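Local atomic coordinates of putative thioesterase II (Thermobifida fusca, PDB entry 3BBJ), a protein that probably hydrolyses acyl-CoA thioesters, as a putative thioesterase II built of two hot-dog domains. Residues V242-F247 and L267-R272. Numbering follows the deposited sequence.
Sequences VSDGWF and LARVGR. With SO4 (sulfate ion), chain H.
W246 and F247 open the strand 246-254, which pairs antiparallel with the last strand of the chain, 260-269, in the C-terminal hot-dog domain; a type I' turn, S243 to W246, brings the chain in from strand 233-243. The backbone bonds come first. F247 and A268 form a hydrogen-bonded pair, F247 N giving to A268 O at 3.0 Å and A268 N to F247 O at 3.2 Å. Beyond the non-hydrogen-bonded pair W246 and R269, V270 N still reaches G245 O at 2.8 Å.

Apolar packing splits between the two faces. With F247, CZ of the ring meets the A268 methyl at 3.7 Å. On the W246 and R269 face, the arginine lies across the indole: its CB sits 3.6 Å from the centroid of the six-membered ring, a CH-pi contact almost on the ring normal, while CD passes near NE1. L267 CD2 touches CE3 of the same indole, and L111 of the second subunit packs against it as well. Replacing W246 by an alanine would probably leave the CB-to-CD part of R269 and L267 CD2 without the flat surface they pack on.

Polar contacts fix the end of that arginine. The R269 chain leaves with CG opposite the backbone N (chi1 -162°) and runs extended to NE, carrying the guanidinium to the turn, its plane 19° from the indole's. D244 OD1 makes a long salt bridge to NH2, whereas OD2 bonds to D112 N of the second subunit. The side-on grip falls on one backbone atom, D244 O, which takes R269 NE at 2.8 Å, close to the carbonyl plane, and R269 NH2 at 3.0 Å from well above it.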
loop_
_atom_site.group_PDB
_atom_site.type_symbol
_atom_site.label_atom_id
_atom_site.label_comp_id
_atom_site.label_asym_id
_atom_site.label_seq_id
_atom_site.Cartn_x
_atom_site.Cartn_y
_atom_site.Cartn_z
ATOM N N VAL A 242 -2.554 15.038 6.874
ATOM C CA VAL A 242 -1.203 15.498 7.127
ATOM C C VAL A 242 -1.162 15.678 8.643
ATOM O O VAL A 242 -1.944 16.462 9.181
ATOM C CB VAL A 242 -0.904 16.823 6.443
ATOM C CG1 VAL A 242 0.457 17.305 6.857
ATOM C CG2 VAL A 242 -1.015 16.688 4.924
ATOM N N SER A 243 -0.300 14.927 9.333
ATOM C CA SER A 243 -0.231 14.989 10.790
ATOM C C SER A 243 1.116 14.447 11.311
ATOM O O SER A 243 1.563 13.380 10.890
ATOM C CB SER A 243 -1.424 14.237 11.416
ATOM O OG SER A 243 -1.470 14.341 12.859
ATOM N N ASP A 244 1.746 15.209 12.208
ATOM C CA ASP A 244 3.059 14.889 12.767
ATOM C C ASP A 244 4.108 14.741 11.645
ATOM O O ASP A 244 5.016 13.908 11.725
ATOM C CB ASP A 244 2.964 13.632 13.646
ATOM C CG ASP A 244 4.203 13.401 14.510
ATOM O OD1 ASP A 244 4.870 14.369 14.947
ATOM O OD2 ASP A 244 4.491 12.218 14.768
ATOM N N GLY A 245 3.970 15.575 10.613
ATOM C CA GLY A 245 4.888 15.594 9.477
ATOM C C GLY A 245 4.634 14.550 8.408
ATOM O O GLY A 245 5.230 14.600 7.325
ATOM N N TRP A 246 3.753 13.612 8.709
ATOM C CA TRP A 246 3.428 12.510 7.822
ATOM C C TRP A 246 2.254 12.859 6.922
ATOM O O TRP A 246 1.320 13.533 7.340
ATOM C CB TRP A 246 3.084 11.264 8.641
ATOM C CG TRP A 246 4.261 10.707 9.384
ATOM C CD1 TRP A 246 4.621 10.973 10.665
ATOM C CD2 TRP A 246 5.245 9.787 8.881
ATOM N NE1 TRP A 246 5.770 10.289 10.991
ATOM C CE2 TRP A 246 6.169 9.555 9.911
ATOM C CE3 TRP A 246 5.435 9.146 7.654
ATOM C CZ2 TRP A 246 7.254 8.696 9.756
ATOM C CZ3 TRP A 246 6.515 8.309 7.501
ATOM C CH2 TRP A 246 7.404 8.081 8.540
ATOM N N PHE A 247 2.319 12.419 5.672
ATOM C CA PHE A 247 1.179 12.559 4.759
ATOM C C PHE A 247 1.041 11.324 3.875
ATOM O O PHE A 247 2.014 10.603 3.621
ATOM C CB PHE A 247 1.282 13.829 3.900
ATOM C CG PHE A 247 2.446 13.841 2.955
ATOM C CD1 PHE A 247 3.701 14.255 3.383
ATOM C CD2 PHE A 247 2.282 13.475 1.623
ATOM C CE1 PHE A 247 4.771 14.257 2.534
ATOM C CE2 PHE A 247 3.366 13.489 0.745
ATOM C CZ PHE A 247 4.613 13.873 1.198
ATOM N N LEU A 267 3.510 6.797 1.570
ATOM C CA LEU A 267 3.595 7.508 2.851
ATOM C C LEU A 267 4.973 8.153 2.967
ATOM O O LEU A 267 6.004 7.513 2.730
ATOM C CB LEU A 267 3.380 6.560 4.045
ATOM C CG LEU A 267 3.092 7.250 5.382
ATOM C CD1 LEU A 267 1.632 7.798 5.395
ATOM C CD2 LEU A 267 3.336 6.349 6.590
ATOM N N ALA A 268 5.000 9.424 3.343
ATOM C CA ALA A 268 6.267 10.151 3.466
ATOM C C ALA A 268 6.190 11.149 4.614
ATOM O O ALA A 268 5.099 11.615 4.983
ATOM C CB ALA A 268 6.616 10.855 2.163
ATOM N N ARG A 269 7.355 11.440 5.204
ATOM C CA ARG A 269 7.440 12.445 6.239
ATOM C C ARG A 269 8.289 13.641 5.828
ATOM O O ARG A 269 9.500 13.520 5.545
ATOM C CB ARG A 269 7.990 11.915 7.544
ATOM C CG ARG A 269 7.626 12.885 8.685
ATOM C CD ARG A 269 8.306 12.564 9.975
ATOM N NE ARG A 269 7.711 13.364 11.044
ATOM C CZ ARG A 269 8.339 13.758 12.154
ATOM N NH1 ARG A 269 9.625 13.476 12.360
ATOM N NH2 ARG A 269 7.675 14.478 13.050
ATOM N N VAL A 270 7.612 14.787 5.816
ATOM C CA VAL A 270 8.219 16.110 5.650
ATOM C C VAL A 270 9.461 16.350 6.536
ATOM O O VAL A 270 9.584 15.803 7.637
ATOM C CB VAL A 270 7.135 17.178 5.944
ATOM C CG1 VAL A 270 7.585 18.173 6.986
ATOM C CG2 VAL A 270 6.677 17.812 4.658
ATOM N N GLY A 271 10.396 17.153 6.034
ATOM C CA GLY A 271 11.580 17.540 6.815
ATOM C C GLY A 271 12.645 16.478 7.040
ATOM O O GLY A 271 13.422 16.568 7.986
ATOM N N ARG A 272 12.681 15.477 6.165
ATOM C CA ARG A 272 13.689 14.412 6.189
ATOM C C ARG A 272 14.546 14.493 4.923
ATOM O O ARG A 272 14.227 15.176 3.933
ATOM C CB ARG A 272 13.015 13.034 6.200
ATOM C CG ARG A 272 12.668 12.476 7.538
ATOM C CD ARG A 272 12.120 11.052 7.366
ATOM N NE ARG A 272 13.168 10.039 7.150
ATOM C CZ ARG A 272 13.341 9.296 6.049
ATOM N NH1 ARG A 272 12.529 9.372 4.999
ATOM N NH2 ARG A 272 14.338 8.421 6.013
ATOM O OXT ARG A 272 15.575 13.825 4.832
HETATM S S SO4 H . 16.323 9.312 9.104
HETATM O O1 SO4 H . 15.429 10.462 8.981
HETATM O O2 SO4 H . 17.632 9.739 9.627
HETATM O O3 SO4 H . 15.688 8.321 9.988
HETATM O O4 SO4 H . 16.582 8.746 7.798
#